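Local atomic coordinates of cysteine protease-like virA (PDB entry 3EB8), a protein that is secreted by Shigella flexneri as a virulence effector that promotes entry into epithelial cells and spread between them, its tubulin-cleaving protease activity being disputed. Residues Lys18-Phe23 with Ser80-Lys85; Phe87-Val92 with Asn118-Ile123; Ile95-Ser100 with Ala352-Asp357; Glu111-Ala116 with Val316-Ile321; Gln269-Asn274 with Ser309-Asn314. All blocks are in the same frame, centred on the assembly; numbering follows the deposited sequence.

Interaction 1. Residues Lys18-Phe23 with Ser80-Lys85; sequences KLMDSF and SSLPPK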
# COMPACT_ATOMS: atom_id res chain seq x y z
N LYS A 18 -16.56 -12.21 -0.21
CA LYS A 18 -16.96 -11.63 -1.50
C LYS A 18 -17.77 -10.35 -1.27
O LYS A 18 -17.57 -9.34 -1.94
CB LYS A 18 -17.77 -12.65 -2.30
CG LYS A 18 -17.35 -12.82 -3.76
CD LYS A 18 -18.28 -12.08 -4.72
CE LYS A 18 -18.42 -12.80 -6.07
NZ LYS A 18 -17.25 -12.64 -7.00
N LEU A 19 -18.72 -10.38 -0.34
CA LEU A 19 -19.22 -9.14 0.22
C LEU A 19 -17.97 -8.69 0.95
O LEU A 19 -16.98 -9.41 0.93
CB LEU A 19 -20.39 -9.43 1.18
CG LEU A 19 -21.48 -10.35 0.60
CD1 LEU A 19 -22.41 -10.97 1.66
CD2 LEU A 19 -22.29 -9.64 -0.48
N MET A 20 -17.97 -7.54 1.59
CA MET A 20 -16.76 -7.08 2.28
C MET A 20 -15.78 -6.50 1.27
O MET A 20 -15.35 -5.37 1.41
CB MET A 20 -16.04 -8.17 3.10
CG MET A 20 -16.82 -8.80 4.25
SD MET A 20 -17.92 -7.67 5.09
CE MET A 20 -16.76 -6.47 5.75
N ASP A 21 -15.42 -7.28 0.26
CA ASP A 21 -14.56 -6.75 -0.80
C ASP A 21 -15.34 -5.70 -1.59
O ASP A 21 -14.81 -4.65 -1.94
CB ASP A 21 -14.05 -7.87 -1.71
CG ASP A 21 -13.04 -8.80 -1.03
OD1 ASP A 21 -12.78 -8.66 0.20
OD2 ASP A 21 -12.50 -9.68 -1.75
N SER A 22 -16.61 -5.99 -1.83
CA SER A 22 -17.58 -5.06 -2.39
C SER A 22 -17.59 -3.69 -1.70
O SER A 22 -18.09 -2.71 -2.25
CB SER A 22 -18.98 -5.68 -2.29
OG SER A 22 -19.15 -6.68 -3.27
N PHE A 23 -17.05 -3.62 -0.48
CA PHE A 23 -17.07 -2.39 0.28
C PHE A 23 -16.01 -1.42 -0.24
O PHE A 23 -14.85 -1.79 -0.43
CB PHE A 23 -16.90 -2.65 1.78
CG PHE A 23 -18.16 -3.08 2.46
CD1 PHE A 23 -18.50 -4.42 2.54
CD2 PHE A 23 -19.03 -2.14 3.01
CE1 PHE A 23 -19.69 -4.82 3.14
CE2 PHE A 23 -20.21 -2.52 3.62
CZ PHE A 23 -20.55 -3.86 3.70
N SER A 80 -11.50 -5.94 10.66
CA SER A 80 -10.57 -6.97 10.23
C SER A 80 -11.04 -7.66 8.96
O SER A 80 -10.25 -8.27 8.25
CB SER A 80 -10.31 -7.99 11.35
OG SER A 80 -11.46 -8.77 11.61
N SER A 81 -12.32 -7.54 8.64
CA SER A 81 -12.84 -8.21 7.46
C SER A 81 -12.98 -7.29 6.24
O SER A 81 -13.34 -7.75 5.15
CB SER A 81 -14.18 -8.88 7.78
OG SER A 81 -15.19 -7.91 7.96
N LEU A 82 -12.73 -5.99 6.42
CA LEU A 82 -12.74 -5.05 5.29
C LEU A 82 -11.58 -5.33 4.32
O LEU A 82 -10.55 -5.87 4.70
CB LEU A 82 -12.68 -3.59 5.78
CG LEU A 82 -13.89 -3.03 6.54
CD1 LEU A 82 -13.60 -1.64 7.03
CD2 LEU A 82 -15.14 -3.05 5.69
N PRO A 83 -11.75 -4.97 3.05
CA PRO A 83 -10.64 -5.18 2.11
C PRO A 83 -9.48 -4.19 2.37
O PRO A 83 -9.69 -3.17 3.04
CB PRO A 83 -11.26 -4.90 0.74
CG PRO A 83 -12.72 -4.63 0.98
CD PRO A 83 -12.89 -4.28 2.43
N PRO A 84 -8.29 -4.48 1.84
CA PRO A 84 -7.13 -3.60 1.96
C PRO A 84 -7.35 -2.30 1.18
O PRO A 84 -6.76 -2.11 0.12
CB PRO A 84 -6.02 -4.41 1.28
CG PRO A 84 -6.77 -5.25 0.25
CD PRO A 84 -7.98 -5.69 1.04
N LYS A 85 -8.20 -1.42 1.71
CA LYS A 85 -8.45 -0.12 1.08
C LYS A 85 -8.26 0.96 2.12
O LYS A 85 -8.21 0.68 3.32
CB LYS A 85 -9.87 -0.06 0.51
CG LYS A 85 -10.13 -1.13 -0.53
CD LYS A 85 -11.51 -1.03 -1.11
CE LYS A 85 -11.70 -2.09 -2.17
NZ LYS A 85 -13.13 -2.24 -2.58

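Interaction 2. Residues Phe87-Val92 with Asn118-Ile123; sequences FNLGKV and NCCTSI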
# COMPACT_ATOMS: atom_id res chain seq x y z
N PHE A 87 -9.72 3.72 4.20
CA PHE A 87 -10.98 4.25 4.70
C PHE A 87 -10.75 5.43 5.64
O PHE A 87 -9.73 5.51 6.33
CB PHE A 87 -11.79 3.18 5.42
CG PHE A 87 -12.24 2.06 4.54
CD1 PHE A 87 -11.46 0.92 4.40
CD2 PHE A 87 -13.43 2.14 3.85
CE1 PHE A 87 -11.88 -0.12 3.58
CE2 PHE A 87 -13.85 1.10 3.02
CZ PHE A 87 -13.08 -0.03 2.88
N ASN A 88 -11.72 6.33 5.69
CA ASN A 88 -11.68 7.36 6.68
C ASN A 88 -12.20 6.83 8.02
O ASN A 88 -13.38 6.96 8.33
CB ASN A 88 -12.47 8.59 6.23
CG ASN A 88 -11.89 9.86 6.80
OD1 ASN A 88 -12.47 10.46 7.70
ND2 ASN A 88 -10.72 10.24 6.31
N LEU A 89 -11.31 6.21 8.79
CA LEU A 89 -11.69 5.66 10.09
C LEU A 89 -11.47 6.67 11.22
O LEU A 89 -11.97 6.49 12.32
CB LEU A 89 -10.94 4.36 10.37
CG LEU A 89 -11.01 3.33 9.24
CD1 LEU A 89 -10.16 2.13 9.58
CD2 LEU A 89 -12.44 2.93 8.97
N GLY A 90 -10.71 7.72 10.93
CA GLY A 90 -10.44 8.77 11.90
C GLY A 90 -9.65 8.32 13.12
O GLY A 90 -9.67 8.96 14.15
N LYS A 91 -8.94 7.21 12.98
CA LYS A 91 -8.22 6.63 14.09
C LYS A 91 -7.41 5.47 13.56
O LYS A 91 -7.94 4.65 12.79
CB LYS A 91 -9.20 6.14 15.15
CG LYS A 91 -8.56 5.34 16.28
CD LYS A 91 -9.62 4.80 17.22
CE LYS A 91 -9.04 3.77 18.19
NZ LYS A 91 -10.13 3.05 18.92
N VAL A 92 -6.15 5.39 13.95
CA VAL A 92 -5.31 4.28 13.52
C VAL A 92 -5.62 3.07 14.37
O VAL A 92 -5.41 3.09 15.58
CB VAL A 92 -3.83 4.65 13.66
CG1 VAL A 92 -2.93 3.48 13.20
CG2 VAL A 92 -3.54 5.94 12.88
N ASN A 118 -2.99 -7.61 3.76
CA ASN A 118 -4.39 -7.58 3.37
C ASN A 118 -5.35 -6.72 4.22
O ASN A 118 -6.57 -6.79 4.03
CB ASN A 118 -4.91 -9.02 3.26
CG ASN A 118 -4.20 -9.80 2.17
OD1 ASN A 118 -3.61 -10.85 2.42
ND2 ASN A 118 -4.23 -9.27 0.94
N CYS A 119 -4.84 -5.92 5.14
CA CYS A 119 -5.75 -5.17 6.01
C CYS A 119 -6.06 -3.76 5.48
O CYS A 119 -5.24 -3.16 4.78
CB CYS A 119 -5.24 -5.12 7.46
SG CYS A 119 -3.94 -3.92 7.79
N CYS A 120 -7.25 -3.26 5.79
CA CYS A 120 -7.63 -1.91 5.42
C CYS A 120 -6.81 -0.95 6.27
O CYS A 120 -6.18 -1.38 7.22
CB CYS A 120 -9.12 -1.67 5.66
SG CYS A 120 -9.64 -1.67 7.42
N THR A 121 -6.81 0.33 5.93
CA THR A 121 -6.08 1.32 6.72
C THR A 121 -6.94 2.57 6.89
O THR A 121 -7.97 2.71 6.23
CB THR A 121 -4.77 1.69 6.03
OG1 THR A 121 -5.04 2.01 4.66
CG2 THR A 121 -3.77 0.52 6.09
N SER A 122 -6.52 3.48 7.77
CA SER A 122 -7.27 4.71 8.04
C SER A 122 -6.57 5.95 7.48
O SER A 122 -5.39 6.19 7.74
CB SER A 122 -7.49 4.88 9.55
OG SER A 122 -8.18 6.08 9.85
N ILE A 123 -7.31 6.74 6.71
CA ILE A 123 -6.75 7.90 6.04
C ILE A 123 -6.40 8.99 7.05
O ILE A 123 -7.20 9.33 7.91
CB ILE A 123 -7.74 8.44 4.99
CG1 ILE A 123 -7.93 7.43 3.87
CG2 ILE A 123 -7.29 9.80 4.44
CD1 ILE A 123 -9.20 7.64 3.07

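Interaction 3. Residues Ile95-Ser100 with Ala352-Asp357; sequences ITAPVS and AIISPD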
# COMPACT_ATOMS: atom_id res chain seq x y z
N ILE A 95 -5.08 -4.32 14.12
CA ILE A 95 -5.66 -5.56 13.66
C ILE A 95 -4.84 -6.70 14.24
O ILE A 95 -3.62 -6.73 14.09
CB ILE A 95 -5.63 -5.67 12.12
CG1 ILE A 95 -6.25 -4.43 11.47
CG2 ILE A 95 -6.32 -6.95 11.64
CD1 ILE A 95 -7.62 -4.08 11.99
N THR A 96 -5.50 -7.63 14.91
CA THR A 96 -4.81 -8.79 15.44
C THR A 96 -4.61 -9.91 14.41
O THR A 96 -5.54 -10.33 13.73
CB THR A 96 -5.52 -9.33 16.64
OG1 THR A 96 -5.61 -8.30 17.63
CG2 THR A 96 -4.73 -10.51 17.20
N ALA A 97 -3.37 -10.36 14.28
CA ALA A 97 -3.04 -11.47 13.40
C ALA A 97 -3.14 -12.77 14.18
O ALA A 97 -2.99 -12.79 15.40
CB ALA A 97 -1.65 -11.31 12.84
N PRO A 98 -3.43 -13.87 13.47
CA PRO A 98 -3.65 -15.20 14.06
C PRO A 98 -2.36 -15.90 14.48
O PRO A 98 -2.07 -16.98 13.96
CB PRO A 98 -4.30 -15.99 12.92
CG PRO A 98 -4.55 -15.00 11.79
CD PRO A 98 -3.61 -13.88 12.01
N VAL A 99 -1.58 -15.31 15.38
CA VAL A 99 -0.42 -15.96 15.98
C VAL A 99 -0.21 -15.32 17.30
O VAL A 99 -0.60 -14.18 17.50
CB VAL A 99 0.92 -15.69 15.24
CG1 VAL A 99 1.27 -16.81 14.30
CG2 VAL A 99 0.92 -14.31 14.57
N SER A 100 0.44 -16.04 18.20
CA SER A 100 0.81 -15.46 19.46
C SER A 100 2.22 -14.93 19.29
O SER A 100 3.08 -15.58 18.71
CB SER A 100 0.71 -16.48 20.59
OG SER A 100 1.05 -17.77 20.13
N ALA A 352 -2.13 1.62 9.47
CA ALA A 352 -2.69 0.61 10.34
C ALA A 352 -1.59 -0.03 11.17
O ALA A 352 -0.43 -0.11 10.75
CB ALA A 352 -3.48 -0.46 9.54
N ILE A 353 -1.96 -0.49 12.35
CA ILE A 353 -1.09 -1.32 13.15
C ILE A 353 -1.59 -2.76 13.12
O ILE A 353 -2.79 -3.02 13.27
CB ILE A 353 -0.96 -0.79 14.59
CG1 ILE A 353 -0.14 0.50 14.61
CG2 ILE A 353 -0.24 -1.80 15.47
CD1 ILE A 353 -0.08 1.16 15.97
N ILE A 354 -0.66 -3.67 12.88
CA ILE A 354 -0.94 -5.10 12.86
C ILE A 354 -0.14 -5.73 13.99
O ILE A 354 1.08 -5.60 14.05
CB ILE A 354 -0.58 -5.73 11.50
CG1 ILE A 354 -1.48 -5.17 10.39
CG2 ILE A 354 -0.71 -7.24 11.56
CD1 ILE A 354 -1.05 -3.81 9.85
N SER A 355 -0.85 -6.38 14.92
CA SER A 355 -0.22 -6.94 16.11
C SER A 355 -0.31 -8.47 16.14
O SER A 355 -1.35 -9.04 15.74
CB SER A 355 -0.90 -6.38 17.36
OG SER A 355 -0.40 -7.01 18.53
N PRO A 356 0.76 -9.13 16.61
CA PRO A 356 0.67 -10.55 16.94
C PRO A 356 -0.37 -10.66 18.03
O PRO A 356 -0.56 -9.69 18.78
CB PRO A 356 2.04 -10.88 17.52
CG PRO A 356 2.92 -9.74 17.20
CD PRO A 356 2.05 -8.55 17.03
N ASP A 357 -1.05 -11.80 18.14
CA ASP A 357 -1.99 -11.97 19.24
C ASP A 357 -1.22 -12.31 20.50
O ASP A 357 0.00 -12.35 20.44
CB ASP A 357 -3.03 -13.05 18.94
CG ASP A 357 -4.25 -12.89 19.79
OD1 ASP A 357 -4.13 -12.31 20.88
OD2 ASP A 357 -5.35 -13.33 19.37

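Interaction 4. Residues Glu111-Ala116 with Val316-Ile321; sequences EVIETA and VGINKI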
# COMPACT_ATOMS: atom_id res chain seq x y z
N GLU A 111 2.18 -14.68 9.67
CA GLU A 111 0.77 -14.29 9.78
C GLU A 111 0.62 -12.78 9.93
O GLU A 111 -0.31 -12.19 9.39
CB GLU A 111 0.08 -15.01 10.93
CG GLU A 111 0.05 -16.53 10.82
CD GLU A 111 1.35 -17.18 11.28
OE1 GLU A 111 2.35 -16.45 11.50
OE2 GLU A 111 1.38 -18.42 11.42
N VAL A 112 1.52 -12.15 10.67
CA VAL A 112 1.49 -10.70 10.83
C VAL A 112 1.72 -10.02 9.47
O VAL A 112 0.98 -9.13 9.06
CB VAL A 112 2.51 -10.23 11.90
CG1 VAL A 112 2.86 -8.77 11.71
CG2 VAL A 112 1.94 -10.48 13.28
N ILE A 113 2.74 -10.48 8.76
CA ILE A 113 3.03 -9.99 7.41
C ILE A 113 1.82 -10.16 6.52
O ILE A 113 1.41 -9.21 5.83
CB ILE A 113 4.23 -10.74 6.80
CG1 ILE A 113 5.54 -10.22 7.40
CG2 ILE A 113 4.26 -10.58 5.28
CD1 ILE A 113 6.65 -11.25 7.41
N GLU A 114 1.24 -11.35 6.53
CA GLU A 114 0.06 -11.65 5.71
C GLU A 114 -1.13 -10.75 6.05
O GLU A 114 -1.74 -10.14 5.17
CB GLU A 114 -0.32 -13.12 5.86
CG GLU A 114 -1.62 -13.49 5.21
CD GLU A 114 -1.49 -13.58 3.70
OE1 GLU A 114 -0.35 -13.42 3.20
OE2 GLU A 114 -2.52 -13.81 3.03
N THR A 115 -1.43 -10.65 7.34
CA THR A 115 -2.49 -9.78 7.82
C THR A 115 -2.24 -8.33 7.42
O THR A 115 -3.15 -7.66 6.96
CB THR A 115 -2.59 -9.83 9.35
OG1 THR A 115 -2.86 -11.18 9.75
CG2 THR A 115 -3.69 -8.88 9.85
N ALA A 116 -1.01 -7.85 7.58
CA ALA A 116 -0.68 -6.48 7.19
C ALA A 116 -0.88 -6.27 5.69
O ALA A 116 -1.41 -5.23 5.27
CB ALA A 116 0.74 -6.14 7.58
N VAL A 316 6.38 -8.60 18.01
CA VAL A 316 6.79 -7.85 16.83
C VAL A 316 5.65 -7.73 15.83
O VAL A 316 5.27 -8.71 15.16
CB VAL A 316 8.01 -8.51 16.14
CG1 VAL A 316 8.57 -7.60 15.05
CG2 VAL A 316 9.09 -8.83 17.17
N GLY A 317 5.10 -6.53 15.72
CA GLY A 317 4.03 -6.24 14.79
C GLY A 317 4.51 -5.38 13.65
O GLY A 317 5.71 -5.22 13.45
N ILE A 318 3.57 -4.83 12.90
CA ILE A 318 3.89 -4.00 11.74
C ILE A 318 3.03 -2.73 11.73
O ILE A 318 1.86 -2.76 12.10
CB ILE A 318 3.65 -4.76 10.41
CG1 ILE A 318 4.76 -5.77 10.15
CG2 ILE A 318 3.56 -3.79 9.25
CD1 ILE A 318 4.38 -6.85 9.14
N ASN A 319 3.63 -1.62 11.32
CA ASN A 319 2.87 -0.41 11.04
C ASN A 319 2.76 -0.26 9.54
O ASN A 319 3.71 0.15 8.87
CB ASN A 319 3.56 0.80 11.67
CG ASN A 319 2.90 2.13 11.29
OD1 ASN A 319 1.72 2.18 10.94
ND2 ASN A 319 3.68 3.20 11.37
N LYS A 320 1.61 -0.64 8.99
CA LYS A 320 1.37 -0.46 7.57
C LYS A 320 1.12 1.01 7.25
O LYS A 320 0.18 1.63 7.75
CB LYS A 320 0.20 -1.31 7.11
CG LYS A 320 -0.08 -1.25 5.63
CD LYS A 320 -1.27 -2.12 5.34
CE LYS A 320 -1.66 -2.12 3.89
NZ LYS A 320 -2.64 -3.24 3.68
N ILE A 321 1.97 1.57 6.41
CA ILE A 321 1.77 2.92 5.93
C ILE A 321 1.58 2.80 4.44
O ILE A 321 2.50 2.39 3.74
CB ILE A 321 2.99 3.81 6.21
CG1 ILE A 321 3.31 3.83 7.69
CG2 ILE A 321 2.78 5.20 5.68
CD1 ILE A 321 4.50 4.67 8.03

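Interaction 5. Residues Gln269-Asn274 with Ser309-Asn314; sequences QRVINN and SHITCN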
# COMPACT_ATOMS: atom_id res chain seq x y z
N GLN A 269 16.45 -7.39 22.60
CA GLN A 269 16.16 -8.00 21.31
C GLN A 269 16.42 -7.07 20.13
O GLN A 269 16.18 -5.87 20.20
CB GLN A 269 14.73 -8.53 21.26
CG GLN A 269 14.45 -9.42 20.07
CD GLN A 269 15.26 -10.70 20.10
OE1 GLN A 269 15.81 -11.12 19.08
NE2 GLN A 269 15.35 -11.33 21.27
N ARG A 270 16.87 -7.66 19.03
CA ARG A 270 17.42 -6.93 17.88
C ARG A 270 16.42 -6.22 16.95
O ARG A 270 16.63 -5.07 16.58
CB ARG A 270 18.27 -7.90 17.06
CG ARG A 270 18.73 -7.37 15.72
CD ARG A 270 19.42 -8.48 14.93
NE ARG A 270 19.26 -8.31 13.48
CZ ARG A 270 18.42 -9.02 12.74
NH1 ARG A 270 17.67 -9.96 13.30
NH2 ARG A 270 18.34 -8.81 11.43
N VAL A 271 15.36 -6.93 16.56
CA VAL A 271 14.28 -6.37 15.70
C VAL A 271 14.66 -5.66 14.39
O VAL A 271 15.15 -4.52 14.38
CB VAL A 271 13.28 -5.48 16.47
CG1 VAL A 271 12.06 -5.21 15.61
CG2 VAL A 271 12.89 -6.14 17.77
N ILE A 272 14.38 -6.32 13.27
CA ILE A 272 14.59 -5.73 11.96
C ILE A 272 13.75 -4.48 11.84
O ILE A 272 12.67 -4.40 12.41
CB ILE A 272 14.20 -6.70 10.82
CG1 ILE A 272 12.68 -6.90 10.80
CG2 ILE A 272 14.92 -8.04 10.96
CD1 ILE A 272 12.20 -7.61 9.55
N ASN A 273 14.24 -3.49 11.10
CA ASN A 273 13.53 -2.23 10.94
C ASN A 273 12.27 -2.31 10.08
O ASN A 273 11.21 -1.79 10.45
CB ASN A 273 14.45 -1.17 10.35
CG ASN A 273 13.70 0.09 9.97
OD1 ASN A 273 13.28 0.26 8.82
ND2 ASN A 273 13.49 0.97 10.94
N ASN A 274 12.41 -2.94 8.90
CA ASN A 274 11.37 -2.92 7.87
C ASN A 274 11.32 -4.22 7.08
O ASN A 274 12.33 -4.90 6.93
CB ASN A 274 11.60 -1.74 6.92
CG ASN A 274 10.97 -1.96 5.55
OD1 ASN A 274 11.68 -2.24 4.58
ND2 ASN A 274 9.65 -1.84 5.45
N SER A 309 8.51 -2.44 10.99
CA SER A 309 8.15 -3.24 12.16
C SER A 309 7.69 -2.32 13.30
O SER A 309 8.14 -1.17 13.40
CB SER A 309 9.35 -4.05 12.62
OG SER A 309 10.31 -3.19 13.18
N HIS A 310 6.80 -2.82 14.14
CA HIS A 310 6.23 -2.06 15.25
C HIS A 310 6.05 -2.96 16.47
O HIS A 310 5.26 -3.90 16.43
CB HIS A 310 4.87 -1.47 14.86
CG HIS A 310 4.34 -0.48 15.84
ND1 HIS A 310 3.33 -0.76 16.73
CD2 HIS A 310 4.71 0.80 16.10
CE1 HIS A 310 3.09 0.30 17.48
NE2 HIS A 310 3.92 1.26 17.11
N ILE A 311 6.77 -2.68 17.56
CA ILE A 311 6.62 -3.51 18.74
C ILE A 311 5.33 -3.17 19.46
O ILE A 311 5.06 -2.00 19.75
CB ILE A 311 7.82 -3.38 19.73
CG1 ILE A 311 9.14 -3.53 18.98
CG2 ILE A 311 7.69 -4.42 20.84
CD1 ILE A 311 9.20 -4.75 18.07
N THR A 312 4.52 -4.19 19.72
CA THR A 312 3.29 -4.02 20.46
C THR A 312 3.44 -4.74 21.78
O THR A 312 4.49 -5.32 22.06
CB THR A 312 2.09 -4.66 19.72
OG1 THR A 312 2.25 -6.09 19.70
CG2 THR A 312 1.99 -4.13 18.27
N CYS A 313 2.39 -4.71 22.59
CA CYS A 313 2.42 -5.38 23.88
C CYS A 313 2.37 -6.92 23.74
O CYS A 313 2.43 -7.63 24.74
CB CYS A 313 1.24 -4.93 24.73
SG CYS A 313 -0.28 -5.32 23.91
N ASN A 314 2.26 -7.41 22.51
CA ASN A 314 2.25 -8.86 22.26
C ASN A 314 3.48 -9.37 21.52
O ASN A 314 3.71 -10.58 21.46
CB ASN A 314 1.00 -9.25 21.47
CG ASN A 314 -0.27 -9.09 22.27
OD1 ASN A 314 -0.23 -8.91 23.49
ND2 ASN A 314 -1.41 -9.15 21.59
O HOH W 1 10.84 0.10 12.56

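Interaction 1. Residues Lys18-Phe23 with Ser80-Lys85
Lys85 reaches across to residues 18-23 with its chain drawn out straight beyond CG, and its ammonium group ends between two main-chain carbonyls. NZ gives one hydrogen bond to Asp21 O at 3.0 Å, almost in line with that C=O (171°), and another to Phe23 O at 2.8 Å, where it sits above the carbonyl plane. Two bonds from one nitrogen thus pin the backbone on both sides of Ser22. Next to it the Pro83 ring lies close against the Met20-Asp21 backbone, its exact fit doubtful, and the Asp21 carboxylate passes obliquely, OD1 staying 4.1 Å from Pro83 CB. At the other end Met20, bent at chi2 and chi3, turns its methyl back into the contact: CE lies 3.8 Å from Leu82 CD2 and also touches Ser81 OG, a hydroxyl whose hydrogen bond goes to Leu78 O within its own helix. Phe23 CB meets Leu82 CD2 at 4.3 Å. The contact joins the chain leaving helix 12-21 to the loop after helix 72-81, and through Phe23 and Leu82 both pack on Leu48 of strand 44-51 in the five-stranded antiparallel sheet.

Interaction 2. Residues Phe87-Val92 with Asn118-Ile123
Phe87 and Ser122 form a short parallel bridge, with Phe87 N bonded to Thr121 O at 2.9 Å and Ile123 N bonded to Phe87 O at 2.7 Å. After Phe87 the chain leaves this pairing through an inverse gamma turn centred on Asn88 and wraps round the side chain of Ser122. That hydroxyl is set anti to the backbone N (chi1 178°), where OG takes a weak bond from Leu89 N at 3.3 Å and gives another weak one to Lys91 O, also 3.3 Å. Leu89 closes over the same serine, its CB only 3.3 Å from Ser122 OG. Cys120 comes to the edge of the Phe87 ring, CB lying 3.7 Å from CD1, while its sulfur stands obliquely 5.5 Å from the ring centroid. The Asn88 and Ile123 side chains cross at about a right angle, Asn88 ND2 being 3.7 Å from Ile123 CB. Ser122 also shares backbone hydrogen bonds with Phe351, and Thr121 OG1 bonds Ser350 OG, so strand 121-123 is held between this loop and strand 348-356. Phe87 and Leu89 meanwhile pack on Phe36 of strand 35-41, in the antiparallel sheet.

Interaction 3. Residues Ile95-Ser100 with Ala352-Asp357
Asp357, the last residue modelled, still pairs with its neighbour after the regular strand bonding has run out: its N-H turns to Val99 O, on the far side of Pro98. At 2.5 Å from Asp357 N to Val99 O this bond is short and bent, so its length deserves caution. It extends a parallel strand pair of the mixed sheet, in which strand 94-97 runs beside the C-terminal strand 348-356 with 34° between their short axes. The pairing itself is regular. Ile95 N donates to Ile353 O at 2.8 Å, Ser355 N returns a bond to Ile95 O at 2.9 Å, and Ala97 N meets Ser355 O at 2.8 Å, nearly straight at 177°. Beyond that, an inverse gamma turn centred on Pro98 swings the chain round and presents Val99 O to Asp357. Ile95, Ala97 and Ile354 share one face of the sheet, where Ala97 CB lies 4.4 Å from Ile354 CG2 and Thr115 of helix 110-118 covers Ile95 and Ala97. The opposite face carries Thr96 and Ser355. Ser355 OG bonds Pro356 O at 2.7 Å within its own strand and is also bonded to Thr312 OG1, so it connects to strand 300-312. Asp357 has CG anti to its N (chi1 -159°), and this carries the carboxylate over to Thr96. The two side chains cross at a slant, Thr96 CG2 touching Asp357 CB at 3.5 Å and Asp357 OD2 at 3.6 Å.

Interaction 4. Residues Glu111-Ala116 with Val316-Ile321
Val316 makes a light start, its carbonyl O lying 4.2 Å from Val112 CG2 on the facing helix. At Gly317 the strand offers bare backbone, and Val112 CG1 settles 4.2 Å from its CA. Ile318 then carries the apolar part of the contact. Its CG1 is anti to its own carbonyl carbon (chi1 -76°), which sends the end of the chain in among three helix residues. CD1 lies 3.5 Å from Val112 CG1, the two side chains sliding past each other in opposite directions; it also rests 3.8 Å from Ile113 CA and 4.0 Å from Ala116 CB, so the methyl fits into the corner between Val112 and Ala116, one turn apart. Asn319 turns its side chain to the other face. Lys320 points back to the helix, fully extended, and its NZ donates to Ala116 O at 2.8 Å, nearly in line with the carbonyl (165°). The same nitrogen also bonds Cys119 O and, weakly, Ile117 O. A buried ammonium group is thus satisfied by carbonyls at the C-terminal end of the helix, where its charge probably suits the helix dipole. The short axes of helix and strand are 18° apart in direction and 8.3 Å apart at closest. Helix 110-118 packs on a face of the mixed sheet, running nearly along strand 315-327: Val112 packs on Ala97 of strand 94-97, and Ala116 on Ile354 of strand 348-356, whose backbone is hydrogen-bonded to Ile318.

Interaction 5. Residues Gln269-Asn274 with Ser309-Asn314
Asn273 O is gripped twice: Ser309 N donates to it at 2.8 Å, and a water gives it a second bond at 2.9 Å. The same water also donates to Ser309 O, 3.1 Å away, and so bridges the two main chains. These bonds hold the loop that leads into strand 274-283 against strand 300-312, its antiparallel neighbour in the mixed sheet, and the loop lies in the region assigned to tubulin binding. Ser309 takes hold of the loop once more through its side chain. With chi1 at 71° its hydroxyl stands between the backbone N and carbonyl carbon, and OG donates to Ile272 O at 2.8 Å, in the carbonyl plane. One serine therefore meets two successive loop carbonyls, one with its amide and one with its hydroxyl. Beyond Ser309 the contact becomes apolar. Met266 touches both Val271 and Ile311, and Arg262 of helix 245-265 packs on Val271, so the pair packs beside the C-terminal end of that helix and the loop that follows. Val271 and Ile311 reach toward each other tip to tip, Ile311 CD1 touching Val271 CG1 at 3.8 Å and Val271 CG2 at 4.0 Å.

From the N terminus, interaction 1 comes first, closing the loop that holds most of the antiparallel sheet before interaction 2 opens. Lys85 O to Thr121 N joins the two directly. Interaction 2 closes a short loop round helix 110-118 and crosses interactions 3 and 4, since residues 95-100 and 111-116 lie inside that loop while their partners come some 200 residues or more later. Interaction 3 spans the longest stretch, bringing the C terminus back to strand 94-97; interaction 4 falls within it, and interaction 5 within interaction 4. Strands 300-312, 315-327 and 348-356 carry contacts 5, 4 and 3 as neighbours in the mixed sheet.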